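Local coordinates for ABC transporter substrate-binding protein (Vibrio cholerae, PDB 3LKV) that probably serves as the substrate-binding protein of an ABC transporter, holds phenylalanine in its ligand pocket and binds zinc ions, at residues S124-H129 and M158-L163. Sequence-based numbering, arbitrary orientation.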
ATOM      1  N   SER A 124      20.353  -5.349  20.676  1.00 26.29           N
ATOM      2  CA  SER A 124      21.215  -4.173  20.709  1.00 25.85           C
ATOM      3  C   SER A 124      22.576  -4.489  21.308  1.00 25.47           C
ATOM      4  O   SER A 124      22.653  -5.190  22.272  1.00 24.54           O
ATOM      5  CB  SER A 124      20.587  -3.139  21.611  1.00 26.05           C
ATOM      6  OG  SER A 124      19.375  -2.696  21.077  1.00 25.73           O
ATOM      7  N   PRO A 125      23.652  -3.943  20.749  1.00 26.10           N
ATOM      8  CA  PRO A 125      24.948  -4.048  21.433  1.00 26.05           C
ATOM      9  C   PRO A 125      25.046  -2.986  22.550  1.00 26.15           C
ATOM     10  O   PRO A 125      25.656  -1.906  22.389  1.00 25.02           O
ATOM     11  CB  PRO A 125      25.948  -3.746  20.308  1.00 26.13           C
ATOM     12  CG  PRO A 125      25.187  -2.738  19.430  1.00 27.34           C
ATOM     13  CD  PRO A 125      23.699  -3.018  19.595  1.00 25.94           C
ATOM     14  N   VAL A 126      24.437  -3.291  23.680  1.00 25.90           N
ATOM     15  CA  VAL A 126      24.329  -2.319  24.770  1.00 25.77           C
ATOM     16  C   VAL A 126      25.745  -1.853  25.256  1.00 26.63           C
ATOM     17  O   VAL A 126      25.982  -0.664  25.436  1.00 24.83           O
ATOM     18  CB  VAL A 126      23.465  -2.923  25.905  1.00 25.98           C
ATOM     19  CG1 VAL A 126      23.443  -2.043  27.187  1.00 23.59           C
ATOM     20  CG2 VAL A 126      22.060  -3.220  25.355  1.00 23.99           C
ATOM     21  N   GLU A 127      26.660  -2.803  25.462  1.00 27.33           N
ATOM     22  CA  GLU A 127      28.037  -2.491  25.883  1.00 28.49           C
ATOM     23  C   GLU A 127      28.675  -1.461  24.952  1.00 28.18           C
ATOM     24  O   GLU A 127      29.260  -0.452  25.368  1.00 27.85           O
ATOM     25  CB  GLU A 127      28.890  -3.775  25.910  1.00 29.70           C
ATOM     26  CG  GLU A 127      30.443  -3.578  26.141  1.00 31.33           C
ATOM     27  CD  GLU A 127      30.816  -3.013  27.516  1.00 36.79           C
ATOM     28  OE1 GLU A 127      32.008  -2.618  27.681  1.00 40.48           O
ATOM     29  OE2 GLU A 127      29.938  -2.951  28.428  1.00 39.12           O
ATOM     30  N   GLN A 128      28.529  -1.703  23.672  1.00 28.12           N
ATOM     31  CA  GLN A 128      29.047  -0.771  22.699  1.00 28.47           C
ATOM     32  C   GLN A 128      28.350   0.609  22.815  1.00 28.00           C
ATOM     33  O   GLN A 128      28.999   1.648  22.694  1.00 27.79           O
ATOM     34  CB  GLN A 128      28.927  -1.414  21.324  1.00 28.82           C
ATOM     35  CG  GLN A 128      29.670  -0.780  20.219  1.00 32.09           C
ATOM     36  CD  GLN A 128      29.481  -1.514  18.864  1.00 35.73           C
ATOM     37  OE1 GLN A 128      28.873  -2.591  18.779  1.00 36.51           O
ATOM     38  NE2 GLN A 128      30.026  -0.921  17.813  1.00 36.06           N
ATOM     39  N   HIS A 129      27.059   0.637  23.116  1.00 26.77           N
ATOM     40  CA  HIS A 129      26.382   1.910  23.302  1.00 26.60           C
ATOM     41  C   HIS A 129      26.912   2.680  24.543  1.00 26.64           C
ATOM     42  O   HIS A 129      27.048   3.890  24.506  1.00 25.73           O
ATOM     43  CB  HIS A 129      24.858   1.729  23.452  1.00 25.98           C
ATOM     44  CG  HIS A 129      24.170   1.280  22.201  1.00 26.07           C
ATOM     45  ND1 HIS A 129      22.892   0.778  22.204  1.00 25.07           N
ATOM     46  CD2 HIS A 129      24.575   1.267  20.908  1.00 27.44           C
ATOM     47  CE1 HIS A 129      22.537   0.467  20.967  1.00 28.59           C
ATOM     48  NE2 HIS A 129      23.539   0.759  20.157  1.00 27.27           N
HETATM   49  N   MSE A 158      17.523  -4.217  29.820  1.00 25.05           N
HETATM   50  CA  MSE A 158      17.901  -3.695  31.142  1.00 26.69           C
HETATM   51  C   MSE A 158      18.930  -4.622  31.832  1.00 28.25           C
HETATM   52  O   MSE A 158      19.815  -4.136  32.531  1.00 27.75           O
HETATM   53  CB  MSE A 158      16.678  -3.473  32.050  1.00 26.41           C
HETATM   54  CG  MSE A 158      15.770  -2.359  31.554  1.00 28.56           C
HETATM   55 SE   MSE A 158      16.772  -0.635  31.544  0.75 34.18          SE
HETATM   56  CE  MSE A 158      17.249  -0.696  33.469  1.00 24.97           C
ATOM     57  N   GLU A 159      18.844  -5.942  31.637  1.00 29.34           N
ATOM     58  CA  GLU A 159      19.835  -6.804  32.261  1.00 30.59           C
ATOM     59  C   GLU A 159      21.189  -6.519  31.630  1.00 30.71           C
ATOM     60  O   GLU A 159      22.191  -6.517  32.311  1.00 30.88           O
ATOM     61  CB  GLU A 159      19.505  -8.267  32.078  1.00 31.51           C
ATOM     62  CG  GLU A 159      18.538  -8.818  33.119  1.00 34.39           C
ATOM     63  CD  GLU A 159      18.102 -10.261  32.818  0.30 33.67           C
ATOM     64  OE1 GLU A 159      18.908 -11.005  32.218  0.30 32.51           O
ATOM     65  OE2 GLU A 159      16.956 -10.636  33.173  0.30 33.04           O
ATOM     66  N   LEU A 160      21.228  -6.275  30.326  1.00 30.33           N
ATOM     67  CA  LEU A 160      22.499  -5.972  29.680  1.00 30.35           C
ATOM     68  C   LEU A 160      22.999  -4.583  30.081  1.00 31.01           C
ATOM     69  O   LEU A 160      24.206  -4.367  30.248  1.00 31.52           O
ATOM     70  CB  LEU A 160      22.401  -6.052  28.165  1.00 29.39           C
ATOM     71  CG  LEU A 160      22.261  -7.471  27.590  1.00 29.06           C
ATOM     72  CD1 LEU A 160      21.852  -7.351  26.107  1.00 25.81           C
ATOM     73  CD2 LEU A 160      23.560  -8.333  27.730  1.00 24.19           C
ATOM     74  N   LEU A 161      22.084  -3.627  30.188  1.00 30.91           N
ATOM     75  CA  LEU A 161      22.481  -2.285  30.529  1.00 30.80           C
ATOM     76  C   LEU A 161      23.045  -2.260  31.984  1.00 31.98           C
ATOM     77  O   LEU A 161      24.080  -1.621  32.217  1.00 31.66           O
ATOM     78  CB  LEU A 161      21.323  -1.326  30.335  1.00 29.91           C
ATOM     79  CG  LEU A 161      21.590   0.147  30.607  1.00 29.21           C
ATOM     80  CD1 LEU A 161      22.733   0.700  29.768  1.00 27.46           C
ATOM     81  CD2 LEU A 161      20.297   0.942  30.373  1.00 27.94           C
ATOM     82  N   LYS A 162      22.410  -2.991  32.917  1.00 32.73           N
ATOM     83  CA  LYS A 162      22.825  -2.999  34.328  1.00 34.61           C
ATOM     84  C   LYS A 162      24.229  -3.574  34.516  1.00 35.43           C
ATOM     85  O   LYS A 162      25.023  -3.012  35.269  1.00 36.02           O
ATOM     86  CB  LYS A 162      21.826  -3.749  35.220  1.00 35.58           C
ATOM     87  CG  LYS A 162      20.469  -2.960  35.518  1.00 38.48           C
ATOM     88  CD  LYS A 162      19.415  -3.849  36.309  1.00 43.26           C
ATOM     89  CE  LYS A 162      17.919  -3.403  36.196  1.00 45.31           C
ATOM     90  NZ  LYS A 162      17.440  -2.321  37.199  1.00 45.90           N
ATOM     91  N   LEU A 163      24.538  -4.656  33.810  1.00 35.65           N
ATOM     92  CA  LEU A 163      25.888  -5.210  33.810  1.00 36.88           C
ATOM     93  C   LEU A 163      26.910  -4.255  33.187  1.00 36.74           C
ATOM     94  O   LEU A 163      28.027  -4.112  33.667  1.00 35.87           O
ATOM     95  CB  LEU A 163      25.947  -6.566  33.089  1.00 37.17           C
ATOM     96  CG  LEU A 163      25.107  -7.740  33.697  1.00 40.51           C
ATOM     97  CD1 LEU A 163      25.137  -9.012  32.750  1.00 40.67           C
ATOM     98  CD2 LEU A 163      25.476  -8.132  35.191  1.00 40.42           C
TER
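Val126, in the first turn of helix 126-136, packs against helix 152-167 where Leu160 and Leu161 follow one another. Its CA lies 6.0 Å from that of Leu161, close enough for the valine to reach backbone as well as side chain. The tight part belongs to CG1: turned anti to the backbone N (chi1 173°), this methyl presses on the Leu161 main chain. Val126 CG1 is only 3.5 Å from Leu161 CA, shorter than usual for two carbons. The same methyl also meets the leucine's branch, Val126 CG1 to Leu161 CD1 being 3.8 Å. In Leu161 the anti first torsion (chi1 -178°) carries CG alongside Val126, and the second turns CD1 onto the valine methyl.

The Leu160 side is looser. There Val126 CB and CG2 both stand about 4.0 Å from Leu160 CB, and the two side chains cross at a slant; the far end of the leucine reaches past the valine, with Leu160 CD1 a distant 4.5 Å from Ser124 O. Leu160 is partly exposed, whereas Val126 and Leu161 are buried, so this flank is the less buried one. Nearer solvent, Glu127 adds polar links between the same two helices, through a hydrogen bond to Ser164 and a salt bridge to Lys167.

The contact is apolar helix-helix packing in one lobe of a two-lobed periplasmic-binding-protein fold. Leu157, one turn before Leu161, also touches Val126, while Leu161 packs on Val145 of strand 142-147 and Leu172 of strand 171-176, so that the valine joins the start of helix 126-136 to a helix lying against the mixed sheet.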